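Local coordinates for protein pre-crRNA processing endonuclease (Streptococcus pyogenes serotype M1, PDB 3VZH) that probably cleaves precursor CRISPR RNA as the Cas5d endoribonuclease, yielding the mature guide RNAs of a bacterial adaptive immune system, at residues T56-E61 / K100-W105; R5-Y10 / I124-I129; N43-A48 / R135-G140; F174-Y179 / K204-C209. All blocks are in the same frame, centred on the assembly; numbering follows the deposited sequence.

Contact 1. Residues T56-E61 / K100-W105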
loop_
_atom_site.group_PDB
_atom_site.type_symbol
_atom_site.label_atom_id
_atom_site.label_comp_id
_atom_site.label_asym_id
_atom_site.label_seq_id
_atom_site.Cartn_x
_atom_site.Cartn_y
_atom_site.Cartn_z
ATOM N N THR A 56 -9.500 4.310 9.499
ATOM C CA THR A 56 -8.171 4.413 8.951
ATOM C C THR A 56 -7.807 3.038 8.371
ATOM O O THR A 56 -7.735 2.025 9.082
ATOM C CB THR A 56 -7.175 4.669 10.080
ATOM O OG1 THR A 56 -7.562 5.896 10.702
ATOM C CG2 THR A 56 -5.679 4.738 9.492
ATOM N N ASN A 57 -7.432 3.035 7.082
ATOM C CA ASN A 57 -6.938 1.772 6.490
ATOM C C ASN A 57 -5.472 1.524 6.936
ATOM O O ASN A 57 -4.647 2.470 6.919
ATOM C CB ASN A 57 -6.961 1.943 4.964
ATOM C CG ASN A 57 -8.379 1.900 4.423
ATOM O OD1 ASN A 57 -9.186 1.030 4.818
ATOM N ND2 ASN A 57 -8.676 2.776 3.491
ATOM N N ILE A 58 -5.212 0.266 7.250
ATOM C CA ILE A 58 -3.918 -0.199 7.774
ATOM C C ILE A 58 -3.406 -1.260 6.847
ATOM O O ILE A 58 -3.931 -2.421 6.853
ATOM C CB ILE A 58 -4.057 -0.826 9.176
ATOM C CG1 ILE A 58 -4.696 0.144 10.235
ATOM C CG2 ILE A 58 -2.679 -1.274 9.690
ATOM C CD1 ILE A 58 -4.066 1.530 10.283
ATOM N N VAL A 59 -2.382 -0.928 6.083
ATOM C CA VAL A 59 -1.814 -1.921 5.135
ATOM C C VAL A 59 -0.814 -2.767 5.920
ATOM O O VAL A 59 0.139 -2.216 6.508
ATOM C CB VAL A 59 -1.106 -1.274 3.905
ATOM C CG1 VAL A 59 -0.375 -2.368 3.095
ATOM C CG2 VAL A 59 -2.184 -0.601 2.985
ATOM N N THR A 60 -0.995 -4.078 5.935
ATOM C CA THR A 60 -0.103 -4.868 6.823
ATOM C C THR A 60 0.939 -5.688 6.065
ATOM O O THR A 60 2.002 -6.062 6.631
ATOM C CB THR A 60 -0.869 -5.819 7.746
ATOM O OG1 THR A 60 -1.643 -6.742 6.965
ATOM C CG2 THR A 60 -1.739 -5.003 8.713
ATOM N N GLU A 61 0.653 -5.997 4.807
ATOM C CA GLU A 61 1.508 -6.922 4.057
ATOM C C GLU A 61 1.340 -6.686 2.563
ATOM O O GLU A 61 0.203 -6.328 2.103
ATOM C CB GLU A 61 1.216 -8.357 4.415
ATOM C CG GLU A 61 2.373 -9.272 4.052
ATOM C CD GLU A 61 2.141 -10.659 4.618
ATOM O OE1 GLU A 61 1.348 -11.400 4.065
ATOM O OE2 GLU A 61 2.773 -10.994 5.636
ATOM N N LYS A 100 -2.610 -6.958 1.535
ATOM C CA LYS A 100 -3.435 -7.378 2.700
ATOM C C LYS A 100 -3.595 -6.150 3.587
ATOM O O LYS A 100 -2.600 -5.498 3.917
ATOM C CB LYS A 100 -2.702 -8.486 3.430
ATOM C CG LYS A 100 -3.424 -8.937 4.696
ATOM C CD LYS A 100 -2.587 -10.037 5.412
ATOM C CE LYS A 100 -3.327 -10.509 6.683
ATOM N NZ LYS A 100 -2.450 -11.452 7.481
ATOM N N PHE A 101 -4.842 -5.816 3.955
ATOM C CA PHE A 101 -5.036 -4.631 4.752
ATOM C C PHE A 101 -6.305 -4.792 5.598
ATOM O O PHE A 101 -7.094 -5.710 5.331
ATOM C CB PHE A 101 -5.091 -3.406 3.903
ATOM C CG PHE A 101 -6.332 -3.283 3.016
ATOM C CD1 PHE A 101 -7.404 -2.430 3.392
ATOM C CD2 PHE A 101 -6.365 -3.927 1.810
ATOM C CE1 PHE A 101 -8.542 -2.302 2.525
ATOM C CE2 PHE A 101 -7.485 -3.811 0.966
ATOM C CZ PHE A 101 -8.535 -2.977 1.309
ATOM N N HIS A 102 -6.512 -3.894 6.563
ATOM C CA HIS A 102 -7.772 -3.919 7.341
ATOM C C HIS A 102 -8.002 -2.530 7.742
ATOM O O HIS A 102 -7.214 -1.664 7.352
ATOM C CB HIS A 102 -7.639 -4.882 8.524
ATOM C CG HIS A 102 -6.608 -4.444 9.544
ATOM N ND1 HIS A 102 -5.333 -4.872 9.518
ATOM C CD2 HIS A 102 -6.747 -3.599 10.700
ATOM C CE1 HIS A 102 -4.649 -4.320 10.578
ATOM N NE2 HIS A 102 -5.537 -3.552 11.316
ATOM N N PHE A 103 -9.086 -2.288 8.440
ATOM C CA PHE A 103 -9.244 -0.938 8.966
ATOM C C PHE A 103 -9.599 -0.940 10.445
ATOM O O PHE A 103 -10.074 -1.942 10.976
ATOM C CB PHE A 103 -10.242 -0.105 8.159
ATOM C CG PHE A 103 -11.650 -0.652 8.094
ATOM C CD1 PHE A 103 -12.070 -1.325 6.915
ATOM C CD2 PHE A 103 -12.551 -0.457 9.138
ATOM C CE1 PHE A 103 -13.363 -1.818 6.825
ATOM C CE2 PHE A 103 -13.856 -0.915 9.030
ATOM C CZ PHE A 103 -14.254 -1.605 7.874
ATOM N N VAL A 104 -9.342 0.190 11.081
ATOM C CA VAL A 104 -9.673 0.422 12.510
ATOM C C VAL A 104 -10.373 1.799 12.611
ATOM O O VAL A 104 -10.317 2.584 11.650
ATOM C CB VAL A 104 -8.358 0.464 13.376
ATOM C CG1 VAL A 104 -7.598 -0.854 13.249
ATOM C CG2 VAL A 104 -7.522 1.671 12.998
ATOM N N TRP A 105 -11.041 2.109 13.735
ATOM C CA TRP A 105 -11.709 3.446 13.792
ATOM C C TRP A 105 -10.647 4.467 13.912
ATOM O O TRP A 105 -9.551 4.246 14.551
ATOM C CB TRP A 105 -12.751 3.510 14.979
ATOM C CG TRP A 105 -13.838 2.431 14.862
ATOM C CD1 TRP A 105 -14.272 1.525 15.863
ATOM C CD2 TRP A 105 -14.633 2.086 13.669
ATOM N NE1 TRP A 105 -15.245 0.695 15.370
ATOM C CE2 TRP A 105 -15.522 0.976 14.071
ATOM C CE3 TRP A 105 -14.706 2.575 12.352
ATOM C CZ2 TRP A 105 -16.423 0.390 13.168
ATOM C CZ3 TRP A 105 -15.654 2.052 11.493
ATOM C CH2 TRP A 105 -16.425 0.895 11.860
HETATM O O HOH W 1 -4.389 -6.509 7.456
HETATM O O HOH W 2 -0.584 -9.100 8.148
#
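Two antiparallel strands of the main sheet of this RRM-like Cas5d protein meet here through Thr-56 to Glu-61 and Lys-100 to Val-104, ending in a classic beta bulge where Thr-60 and Glu-61 both face Lys-100. Hydrogen-bonded pairs Thr-56/Val-104 and Ile-58/His-102 set the register; Ile-58 N to His-102 O measures 2.8 Å at 165°. At the bulge Lys-100 O accepts from Thr-60 N at 2.9 Å, with only a weak bond from Glu-61 N, while Lys-100 N gives a nearly straight bond to Glu-61 O. On the face carrying Ile-58 and His-102, Ile-58 CB stands over the imidazole as a CH-pi contact, 3.9 Å from the His-102 ring centroid, and Thr-60 CG2 abuts the ring edge, 3.5 Å from His-102 CE1. Thr-60 OG1 sits between the backbone N and the carbonyl carbon (chi1 59°), which places it beside Lys-100 CG and leaves CG2 at the ring. One water joins Thr-60 OG1 to His-102 ND1, lying in the ring plane; a second links OG1 to Lys-100 NZ. Asn-57, on the other face, gives its ND2 to Asp-47 and the Tyr-50 carbonyl, whereas its buried OD1 has no polar partner. The imidazole is thus restrained by a covered face, a packed edge and a water at ND1.

Contact 2. Residues R5-Y10 / I124-I129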
loop_
_atom_site.group_PDB
_atom_site.type_symbol
_atom_site.label_atom_id
_atom_site.label_comp_id
_atom_site.label_asym_id
_atom_site.label_seq_id
_atom_site.Cartn_x
_atom_site.Cartn_y
_atom_site.Cartn_z
ATOM N N ARG A 5 -11.042 -3.968 15.010
ATOM C CA ARG A 5 -10.421 -3.977 13.667
ATOM C C ARG A 5 -11.275 -4.822 12.773
ATOM O O ARG A 5 -11.845 -5.868 13.201
ATOM C CB ARG A 5 -8.968 -4.453 13.699
ATOM C CG ARG A 5 -8.839 -5.815 14.340
ATOM C CD ARG A 5 -7.647 -6.621 13.804
ATOM N NE ARG A 5 -7.984 -7.091 12.465
ATOM C CZ ARG A 5 -7.130 -7.566 11.560
ATOM N NH1 ARG A 5 -5.824 -7.639 11.820
ATOM N NH2 ARG A 5 -7.603 -7.931 10.360
ATOM N N SER A 6 -11.322 -4.423 11.510
ATOM C CA SER A 6 -12.087 -5.171 10.473
ATOM C C SER A 6 -11.475 -6.517 10.178
ATOM O O SER A 6 -10.318 -6.800 10.557
ATOM C CB SER A 6 -12.203 -4.385 9.147
ATOM O OG SER A 6 -10.983 -4.434 8.422
ATOM N N ARG A 7 -12.224 -7.334 9.407
ATOM C CA ARG A 7 -11.556 -8.428 8.774
ATOM C C ARG A 7 -10.370 -7.982 7.882
ATOM O O ARG A 7 -10.274 -6.782 7.521
ATOM C CB ARG A 7 -12.530 -9.266 7.932
ATOM C CG ARG A 7 -12.987 -8.581 6.668
ATOM C CD ARG A 7 -13.807 -9.625 5.931
ATOM N NE ARG A 7 -14.398 -9.269 4.659
ATOM C CZ ARG A 7 -13.812 -9.428 3.444
ATOM N NH1 ARG A 7 -12.523 -9.803 3.300
ATOM N NH2 ARG A 7 -14.528 -9.179 2.339
ATOM N N ASP A 8 -9.486 -8.968 7.573
ATOM C CA ASP A 8 -8.511 -8.743 6.472
ATOM C C ASP A 8 -9.214 -8.639 5.136
ATOM O O ASP A 8 -10.102 -9.488 4.821
ATOM C CB ASP A 8 -7.462 -9.864 6.437
ATOM C CG ASP A 8 -6.567 -9.845 7.677
ATOM O OD1 ASP A 8 -6.181 -8.745 8.110
ATOM O OD2 ASP A 8 -6.294 -10.953 8.204
ATOM N N PHE A 9 -8.766 -7.674 4.319
ATOM C CA PHE A 9 -9.174 -7.590 2.919
ATOM C C PHE A 9 -7.930 -7.790 2.098
ATOM O O PHE A 9 -6.801 -7.519 2.572
ATOM C CB PHE A 9 -9.705 -6.147 2.616
ATOM C CG PHE A 9 -10.997 -5.875 3.321
ATOM C CD1 PHE A 9 -12.182 -6.303 2.721
ATOM C CD2 PHE A 9 -11.031 -5.177 4.551
ATOM C CE1 PHE A 9 -13.392 -6.087 3.338
ATOM C CE2 PHE A 9 -12.242 -4.946 5.184
ATOM C CZ PHE A 9 -13.415 -5.416 4.579
ATOM N N TYR A 10 -8.159 -8.287 0.865
ATOM C CA TYR A 10 -7.047 -8.645 -0.054
ATOM C C TYR A 10 -7.385 -8.124 -1.428
ATOM O O TYR A 10 -8.549 -8.283 -1.910
ATOM C CB TYR A 10 -7.023 -10.203 -0.136
ATOM C CG TYR A 10 -6.818 -10.855 1.224
ATOM C CD1 TYR A 10 -5.503 -11.093 1.687
ATOM C CD2 TYR A 10 -7.866 -11.194 2.017
ATOM C CE1 TYR A 10 -5.290 -11.666 2.889
ATOM C CE2 TYR A 10 -7.646 -11.803 3.257
ATOM C CZ TYR A 10 -6.335 -11.963 3.664
ATOM O OH TYR A 10 -6.002 -12.583 4.857
ATOM N N ILE A 124 -19.330 -2.105 2.209
ATOM C CA ILE A 124 -18.908 -1.145 1.228
ATOM C C ILE A 124 -17.503 -1.393 0.758
ATOM O O ILE A 124 -17.208 -1.255 -0.452
ATOM C CB ILE A 124 -19.087 0.269 1.785
ATOM C CG1 ILE A 124 -20.587 0.457 2.059
ATOM C CG2 ILE A 124 -18.647 1.330 0.758
ATOM C CD1 ILE A 124 -20.919 1.852 2.523
ATOM N N MET A 125 -16.606 -1.753 1.697
ATOM C CA MET A 125 -15.251 -2.055 1.311
ATOM C C MET A 125 -15.240 -3.266 0.331
ATOM O O MET A 125 -14.595 -3.204 -0.691
ATOM C CB MET A 125 -14.400 -2.358 2.572
ATOM C CG MET A 125 -12.912 -2.623 2.214
ATOM S SD MET A 125 -12.015 -1.222 1.469
ATOM C CE MET A 125 -11.689 -0.113 2.882
ATOM N N GLU A 126 -15.931 -4.346 0.671
ATOM C CA GLU A 126 -15.995 -5.447 -0.282
ATOM C C GLU A 126 -16.534 -5.073 -1.679
ATOM O O GLU A 126 -15.945 -5.488 -2.714
ATOM C CB GLU A 126 -16.833 -6.586 0.262
ATOM C CG GLU A 126 -16.526 -6.938 1.657
ATOM C CD GLU A 126 -17.484 -8.028 2.156
ATOM O OE1 GLU A 126 -17.031 -8.844 2.980
ATOM O OE2 GLU A 126 -18.674 -8.062 1.736
ATOM N N ARG A 127 -17.639 -4.345 -1.747
ATOM C CA ARG A 127 -18.215 -3.841 -3.019
ATOM C C ARG A 127 -17.276 -2.914 -3.766
ATOM O O ARG A 127 -17.158 -3.032 -4.987
ATOM C CB ARG A 127 -19.570 -3.111 -2.771
ATOM C CG ARG A 127 -20.594 -4.103 -2.216
ATOM C CD ARG A 127 -22.032 -3.607 -2.319
ATOM N NE ARG A 127 -22.575 -3.243 -1.013
ATOM C CZ ARG A 127 -22.744 -1.989 -0.575
ATOM N NH1 ARG A 127 -23.265 -1.779 0.638
ATOM N NH2 ARG A 127 -22.411 -0.945 -1.341
ATOM N N SER A 128 -16.576 -2.054 -3.020
ATOM C CA SER A 128 -15.596 -1.112 -3.631
ATOM C C SER A 128 -14.433 -1.854 -4.258
ATOM O O SER A 128 -14.048 -1.557 -5.407
ATOM C CB SER A 128 -15.120 -0.110 -2.583
ATOM O OG SER A 128 -16.248 0.590 -2.084
ATOM N N ILE A 129 -13.931 -2.895 -3.576
ATOM C CA ILE A 129 -12.874 -3.702 -4.125
ATOM C C ILE A 129 -13.333 -4.381 -5.424
ATOM O O ILE A 129 -12.616 -4.333 -6.467
ATOM C CB ILE A 129 -12.389 -4.777 -3.116
ATOM C CG1 ILE A 129 -11.513 -4.117 -2.000
ATOM C CG2 ILE A 129 -11.661 -5.881 -3.879
ATOM C CD1 ILE A 129 -11.321 -4.884 -0.715
#
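Arg-7 and Glu-126 form a salt bridge across the contact, Arg-7 NH2 to Glu-126 OE1 at 2.6 Å and 158°. The oxygen lies near the guanidinium plane but is met on its anti side, tilted out of the carboxylate plane, the two flat groups being turned 60° apart; Arg-7 NE adds a weak bond to the same atom. Phe-9 CE1 lies over the centre of one face of the Arg-7 guanidinium, tying the ion pair to the apolar centre. Met-125 CG sits 3.5 Å from the Phe-9 ring centroid, almost on the ring normal, a CH-pi contact, with SD farther out above the same face as a distant Met-aromatic contact. The opposite face takes Arg-7 CG. Glu-126 CG approaches the ring edge, 3.7 Å from Phe-9 CE1, and Ile-129 CD1 packs 3.8 Å from Phe-9 CD1. Met-125 brings CG over the ring by setting it trans to its backbone N (chi1 -177°), after which the chain bends at both later torsions. In the second shell, Arg-7 NH1 bonds Asp-8 O at 2.9 Å, steadying the guanidinium, and Arg-7 N is held by Glu-122. The contact seats helix 118-130 against segment 5-10, which leads into strand 9-15; Phe-9 also pairs by backbone with Phe-101 of strand 95-105, while Met-125 reaches Phe-55 and Asn-57 of strand 55-64.

Contact 3. Residues N43-A48 / R135-G140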
loop_
_atom_site.group_PDB
_atom_site.type_symbol
_atom_site.label_atom_id
_atom_site.label_comp_id
_atom_site.label_asym_id
_atom_site.label_seq_id
_atom_site.Cartn_x
_atom_site.Cartn_y
_atom_site.Cartn_z
ATOM N N ASN A 43 -0.895 2.721 1.116
ATOM C CA ASN A 43 -1.933 3.460 1.872
ATOM C C ASN A 43 -2.780 4.277 0.846
ATOM O O ASN A 43 -3.993 4.307 0.964
ATOM C CB ASN A 43 -1.309 4.483 2.840
ATOM C CG ASN A 43 -0.636 3.801 4.026
ATOM O OD1 ASN A 43 -0.882 2.614 4.281
ATOM N ND2 ASN A 43 0.220 4.524 4.735
ATOM N N GLY A 44 -2.121 5.035 -0.067
ATOM C CA GLY A 44 -2.801 5.723 -1.138
ATOM C C GLY A 44 -3.738 4.895 -1.964
ATOM O O GLY A 44 -4.828 5.361 -2.283
ATOM N N ILE A 45 -3.284 3.701 -2.375
ATOM C CA ILE A 45 -4.078 2.831 -3.204
ATOM C C ILE A 45 -5.301 2.282 -2.451
ATOM O O ILE A 45 -6.460 2.367 -2.986
ATOM C CB ILE A 45 -3.177 1.690 -3.677
ATOM C CG1 ILE A 45 -2.188 2.243 -4.796
ATOM C CG2 ILE A 45 -4.004 0.572 -4.254
ATOM C CD1 ILE A 45 -0.995 1.270 -5.053
ATOM N N VAL A 46 -5.099 1.832 -1.213
ATOM C CA VAL A 46 -6.266 1.355 -0.455
ATOM C C VAL A 46 -7.223 2.494 -0.145
ATOM O O VAL A 46 -8.408 2.342 -0.237
ATOM C CB VAL A 46 -5.880 0.479 0.791
ATOM C CG1 VAL A 46 -5.021 -0.705 0.316
ATOM C CG2 VAL A 46 -5.214 1.326 1.906
ATOM N N ASP A 47 -6.746 3.681 0.197
ATOM C CA ASP A 47 -7.708 4.731 0.360
ATOM C C ASP A 47 -8.435 5.161 -0.918
ATOM O O ASP A 47 -9.525 5.740 -0.835
ATOM C CB ASP A 47 -6.965 6.000 0.857
ATOM C CG ASP A 47 -6.408 5.878 2.266
ATOM O OD1 ASP A 47 -6.776 4.959 3.020
ATOM O OD2 ASP A 47 -5.652 6.837 2.645
ATOM N N ALA A 48 -7.827 4.963 -2.099
ATOM C CA ALA A 48 -8.545 5.243 -3.337
ATOM C C ALA A 48 -9.625 4.177 -3.533
ATOM O O ALA A 48 -10.611 4.420 -4.243
ATOM C CB ALA A 48 -7.573 5.213 -4.525
ATOM N N ARG A 135 -12.380 5.413 -6.329
ATOM C CA ARG A 135 -11.645 6.440 -7.062
ATOM C C ARG A 135 -10.596 5.807 -7.943
ATOM O O ARG A 135 -10.367 4.585 -7.859
ATOM C CB ARG A 135 -10.961 7.358 -6.056
ATOM C CG ARG A 135 -11.971 8.026 -5.119
ATOM C CD ARG A 135 -11.384 9.413 -4.897
ATOM N NE ARG A 135 -12.380 10.381 -4.439
ATOM C CZ ARG A 135 -12.844 10.462 -3.194
ATOM N NH1 ARG A 135 -12.530 9.571 -2.237
ATOM N NH2 ARG A 135 -13.719 11.402 -2.941
ATOM N N ASP A 136 -9.967 6.630 -8.784
ATOM C CA ASP A 136 -8.840 6.230 -9.634
ATOM C C ASP A 136 -7.654 5.745 -8.796
ATOM O O ASP A 136 -7.235 6.345 -7.783
ATOM C CB ASP A 136 -8.355 7.452 -10.431
ATOM C CG ASP A 136 -9.275 7.807 -11.553
ATOM O OD1 ASP A 136 -9.172 8.967 -11.988
ATOM O OD2 ASP A 136 -10.031 6.906 -12.021
ATOM N N VAL A 137 -7.091 4.656 -9.238
ATOM C CA VAL A 137 -5.971 4.084 -8.545
ATOM C C VAL A 137 -4.690 4.331 -9.376
ATOM O O VAL A 137 -4.671 4.076 -10.582
ATOM C CB VAL A 137 -6.249 2.570 -8.450
ATOM C CG1 VAL A 137 -4.989 1.843 -8.110
ATOM C CG2 VAL A 137 -7.306 2.327 -7.368
ATOM N N PHE A 138 -3.673 4.851 -8.694
ATOM C CA PHE A 138 -2.371 5.319 -9.283
ATOM C C PHE A 138 -1.262 4.573 -8.602
ATOM O O PHE A 138 -1.361 4.278 -7.389
ATOM C CB PHE A 138 -2.240 6.861 -9.108
ATOM C CG PHE A 138 -3.295 7.621 -9.867
ATOM C CD1 PHE A 138 -3.399 7.513 -11.268
ATOM C CD2 PHE A 138 -4.216 8.426 -9.204
ATOM C CE1 PHE A 138 -4.370 8.212 -11.999
ATOM C CE2 PHE A 138 -5.198 9.119 -9.930
ATOM C CZ PHE A 138 -5.278 9.012 -11.320
ATOM N N LEU A 139 -0.218 4.203 -9.363
ATOM C CA LEU A 139 0.896 3.431 -8.782
ATOM C C LEU A 139 2.095 4.349 -8.520
ATOM O O LEU A 139 3.062 4.419 -9.344
ATOM C CB LEU A 139 1.296 2.286 -9.722
ATOM C CG LEU A 139 0.140 1.382 -10.037
ATOM C CD1 LEU A 139 0.464 0.167 -10.917
ATOM C CD2 LEU A 139 -0.538 0.898 -8.724
ATOM N N GLY A 140 1.974 5.137 -7.441
ATOM C CA GLY A 140 3.048 5.941 -6.928
ATOM C C GLY A 140 2.995 7.327 -7.539
ATOM O O GLY A 140 3.403 8.296 -6.916
HETATM O O HOH W 3 -11.650 6.605 -2.326
#
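Ala-48 and Arg-135 supply the direct hydrogen bond of this contact: Arg-135 N donates to Ala-48 O at 2.9 Å and 154°, approaching nearly in line with the carbonyl bond. The acceptor belongs to the last turn of helix 39-49, so the loop residue takes up a carbonyl near the C-terminal end of that helix. Water-mediated bonding reinforces the same corner. One water donates to Asp-47 O at 2.7 Å, more weakly to Ala-48 O, and accepts from Arg-135 NH1, 3.1 Å away; the arginine therefore reaches the helix end both through its backbone and, at one remove, through its guanidinium. A positively charged group here would probably be favoured by the partial negative charge of the helix terminus.

The remaining contacts are apolar or involve carbon against carbonyl oxygen. Ile-45 splits its two branches between two partners: CG2 lies 4.2 Å from Val-137 CG1, whereas the extended arm (chi2 165°) carries CD1 to 3.7 Å from Leu-139 CD2. On the way, Ile-45 CG1 passes 3.4 Å from Phe-138 O. One helical turn on, Ala-48 CB touches Val-137 CG2 at 4.1 Å and approaches Asp-136 O. The loop between helix 118-130 and strand 147-150 is thereby laid along helix 39-49, with Ile-45 and Leu-139 both continuing onto Val-13 of strand 9-15, and Ile-45 also onto Ile-99 of strand 95-105.

Contact 4. Residues F174-Y179 / K204-C209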
loop_
_atom_site.group_PDB
_atom_site.type_symbol
_atom_site.label_atom_id
_atom_site.label_comp_id
_atom_site.label_asym_id
_atom_site.label_seq_id
_atom_site.Cartn_x
_atom_site.Cartn_y
_atom_site.Cartn_z
ATOM N N PHE A 174 11.770 4.981 2.523
ATOM C CA PHE A 174 10.641 5.767 3.027
ATOM C C PHE A 174 9.479 4.842 3.415
ATOM O O PHE A 174 9.127 3.901 2.677
ATOM C CB PHE A 174 10.221 6.790 1.985
ATOM C CG PHE A 174 9.070 7.636 2.399
ATOM C CD1 PHE A 174 7.848 7.495 1.757
ATOM C CD2 PHE A 174 9.184 8.566 3.429
ATOM C CE1 PHE A 174 6.740 8.268 2.147
ATOM C CE2 PHE A 174 8.092 9.368 3.808
ATOM C CZ PHE A 174 6.859 9.212 3.158
ATOM N N HIS A 175 8.914 5.077 4.613
ATOM C CA HIS A 175 7.779 4.310 5.111
ATOM C C HIS A 175 6.540 5.171 4.964
ATOM O O HIS A 175 5.655 4.840 4.187
ATOM C CB HIS A 175 8.002 4.019 6.586
ATOM C CG HIS A 175 6.911 3.206 7.260
ATOM N ND1 HIS A 175 5.786 3.765 7.763
ATOM C CD2 HIS A 175 6.852 1.833 7.578
ATOM C CE1 HIS A 175 5.034 2.784 8.350
ATOM N NE2 HIS A 175 5.714 1.625 8.260
ATOM N N SER A 176 6.469 6.282 5.700
ATOM C CA SER A 176 5.309 7.175 5.621
ATOM C C SER A 176 5.555 8.450 6.377
ATOM O O SER A 176 6.550 8.570 7.094
ATOM C CB SER A 176 4.035 6.491 6.153
ATOM O OG SER A 176 4.247 5.846 7.395
ATOM N N PHE A 177 4.695 9.442 6.146
ATOM C CA PHE A 177 4.640 10.616 6.986
ATOM C C PHE A 177 3.667 10.496 8.151
ATOM O O PHE A 177 2.666 9.754 8.046
ATOM C CB PHE A 177 4.160 11.814 6.173
ATOM C CG PHE A 177 5.131 12.297 5.166
ATOM C CD1 PHE A 177 6.294 12.955 5.564
ATOM C CD2 PHE A 177 4.843 12.181 3.810
ATOM C CE1 PHE A 177 7.189 13.436 4.631
ATOM C CE2 PHE A 177 5.717 12.680 2.865
ATOM C CZ PHE A 177 6.895 13.306 3.280
ATOM N N ALA A 178 3.957 11.273 9.213
ATOM C CA ALA A 178 3.025 11.613 10.302
ATOM C C ALA A 178 2.576 13.090 10.153
ATOM O O ALA A 178 3.402 13.985 9.941
ATOM C CB ALA A 178 3.673 11.426 11.670
ATOM N N TYR A 179 1.270 13.315 10.284
ATOM C CA TYR A 179 0.648 14.660 10.192
ATOM C C TYR A 179 0.123 15.130 11.545
ATOM O O TYR A 179 -0.110 14.308 12.447
ATOM C CB TYR A 179 -0.501 14.644 9.177
ATOM C CG TYR A 179 0.018 14.430 7.786
ATOM C CD1 TYR A 179 0.554 15.511 7.062
ATOM C CD2 TYR A 179 0.047 13.136 7.198
ATOM C CE1 TYR A 179 1.067 15.327 5.782
ATOM C CE2 TYR A 179 0.550 12.948 5.912
ATOM C CZ TYR A 179 1.056 14.062 5.216
ATOM O OH TYR A 179 1.572 13.934 3.948
ATOM N N LYS A 204 6.183 -2.788 9.205
ATOM C CA LYS A 204 6.278 -2.316 10.583
ATOM C C LYS A 204 5.284 -1.161 10.753
ATOM O O LYS A 204 4.894 -0.470 9.787
ATOM C CB LYS A 204 7.727 -1.822 10.883
ATOM C CG LYS A 204 8.744 -2.959 10.988
ATOM C CD LYS A 204 10.097 -2.532 11.555
ATOM C CE LYS A 204 10.784 -3.828 11.952
ATOM N NZ LYS A 204 12.221 -3.852 11.662
ATOM N N ALA A 205 4.859 -0.923 11.983
ATOM C CA ALA A 205 4.068 0.245 12.254
ATOM C C ALA A 205 5.008 1.464 12.228
ATOM O O ALA A 205 6.254 1.335 12.379
ATOM C CB ALA A 205 3.356 0.159 13.596
ATOM N N GLN A 206 4.451 2.641 11.986
ATOM C CA GLN A 206 5.299 3.804 11.903
ATOM C C GLN A 206 6.236 3.864 13.097
ATOM O O GLN A 206 7.418 4.195 12.968
ATOM C CB GLN A 206 4.445 5.091 11.915
ATOM C CG GLN A 206 3.898 5.543 10.581
ATOM C CD GLN A 206 3.332 6.984 10.660
ATOM O OE1 GLN A 206 3.036 7.514 11.741
ATOM N NE2 GLN A 206 3.186 7.605 9.515
ATOM N N SER A 207 5.686 3.660 14.297
ATOM C CA SER A 207 6.452 3.982 15.516
ATOM C C SER A 207 7.566 2.941 15.717
ATOM O O SER A 207 8.466 3.126 16.543
ATOM C CB SER A 207 5.510 4.097 16.742
ATOM O OG SER A 207 4.965 2.822 16.975
ATOM N N GLU A 208 7.521 1.833 14.953
ATOM C CA GLU A 208 8.547 0.803 15.048
ATOM C C GLU A 208 9.697 0.998 13.998
ATOM O O GLU A 208 10.592 0.117 13.855
ATOM C CB GLU A 208 7.910 -0.555 14.754
ATOM C CG GLU A 208 7.013 -1.040 15.890
ATOM C CD GLU A 208 5.983 -2.039 15.421
ATOM O OE1 GLU A 208 6.045 -2.547 14.259
ATOM O OE2 GLU A 208 5.047 -2.267 16.224
ATOM N N CYS A 209 9.627 2.095 13.245
ATOM C CA CYS A 209 10.617 2.328 12.172
ATOM C C CYS A 209 12.025 2.650 12.743
ATOM O O CYS A 209 12.150 3.174 13.857
ATOM C CB CYS A 209 10.178 3.467 11.249
ATOM S SG CYS A 209 8.861 2.944 10.062
#
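His-175 and Gln-206 anchor this contact between strand 173-178 and the short 3-10 turn at residues 206-208. From His-175 CB outward, the first neighbour is Cys-209 SG at 3.7 Å. The sulfur then lies over one face of the imidazole, 3.6 Å from the His-175 ring centroid and displaced toward its rim on the CG and CD2 side. His-175 CG is anti to the backbone N (chi1 -179°), which extends the ring to the 204-209 segment. His-175 ND1 shares a 2.6 Å hydrogen bond with Ser-176 OG, and His-175 CE1 packs 3.7 Å from Gln-206 CG. At the tip, His-175 NE2 donates to Lys-204 O at 2.7 Å and 161°; the carbonyl oxygen is near the ring plane, although the nitrogen stands above the carbonyl plane. Gln-206 answers from the opposite segment with an extended side chain, its NE2 giving a 3.0 Å bond to Ser-176 OG that lies in the amide plane, and a weak one to Phe-177 O. Ser-176 OG consequently joins ring and amide, whose planes are 55° apart, and both ring nitrogens are engaged, which fixes the imidazole's rotation. His-175 and Ser-176 form a classic beta bulge opposite Tyr-190 of strand 188-197. That strand lies between 173-178 and 200-213 in the sheet, with Gln-206 on Tyr-190 and Cys-209 on Thr-192, while Arg-39 and Gln-40 of helix 39-49 touch His-175 and Ser-176.

In the fold
Contacts 1 and 2 share one corner of the fold: their centres are 9 Å apart, and strand 95-105 bonds by backbone to the 5-10 segment. Contact 2 is mostly buried, an aromatic packing site with a salt bridge at its exposed side, where Arg-7 lies, whereas contact 1 is partly buried and rests on backbone pairing. Contact 3 packs loop 135-140 on helix 39-49 and meets contact 1 through Asn-57 and Asp-47; its chemistry is aliphatic inside and water-bridged at the exposed Arg-135. Contact 4 touches none of the others (nearest atoms about 5 Å from contact 3) yet reaches the same sheet as contacts 1 and 2 and relies on side-chain hydrogen bonds.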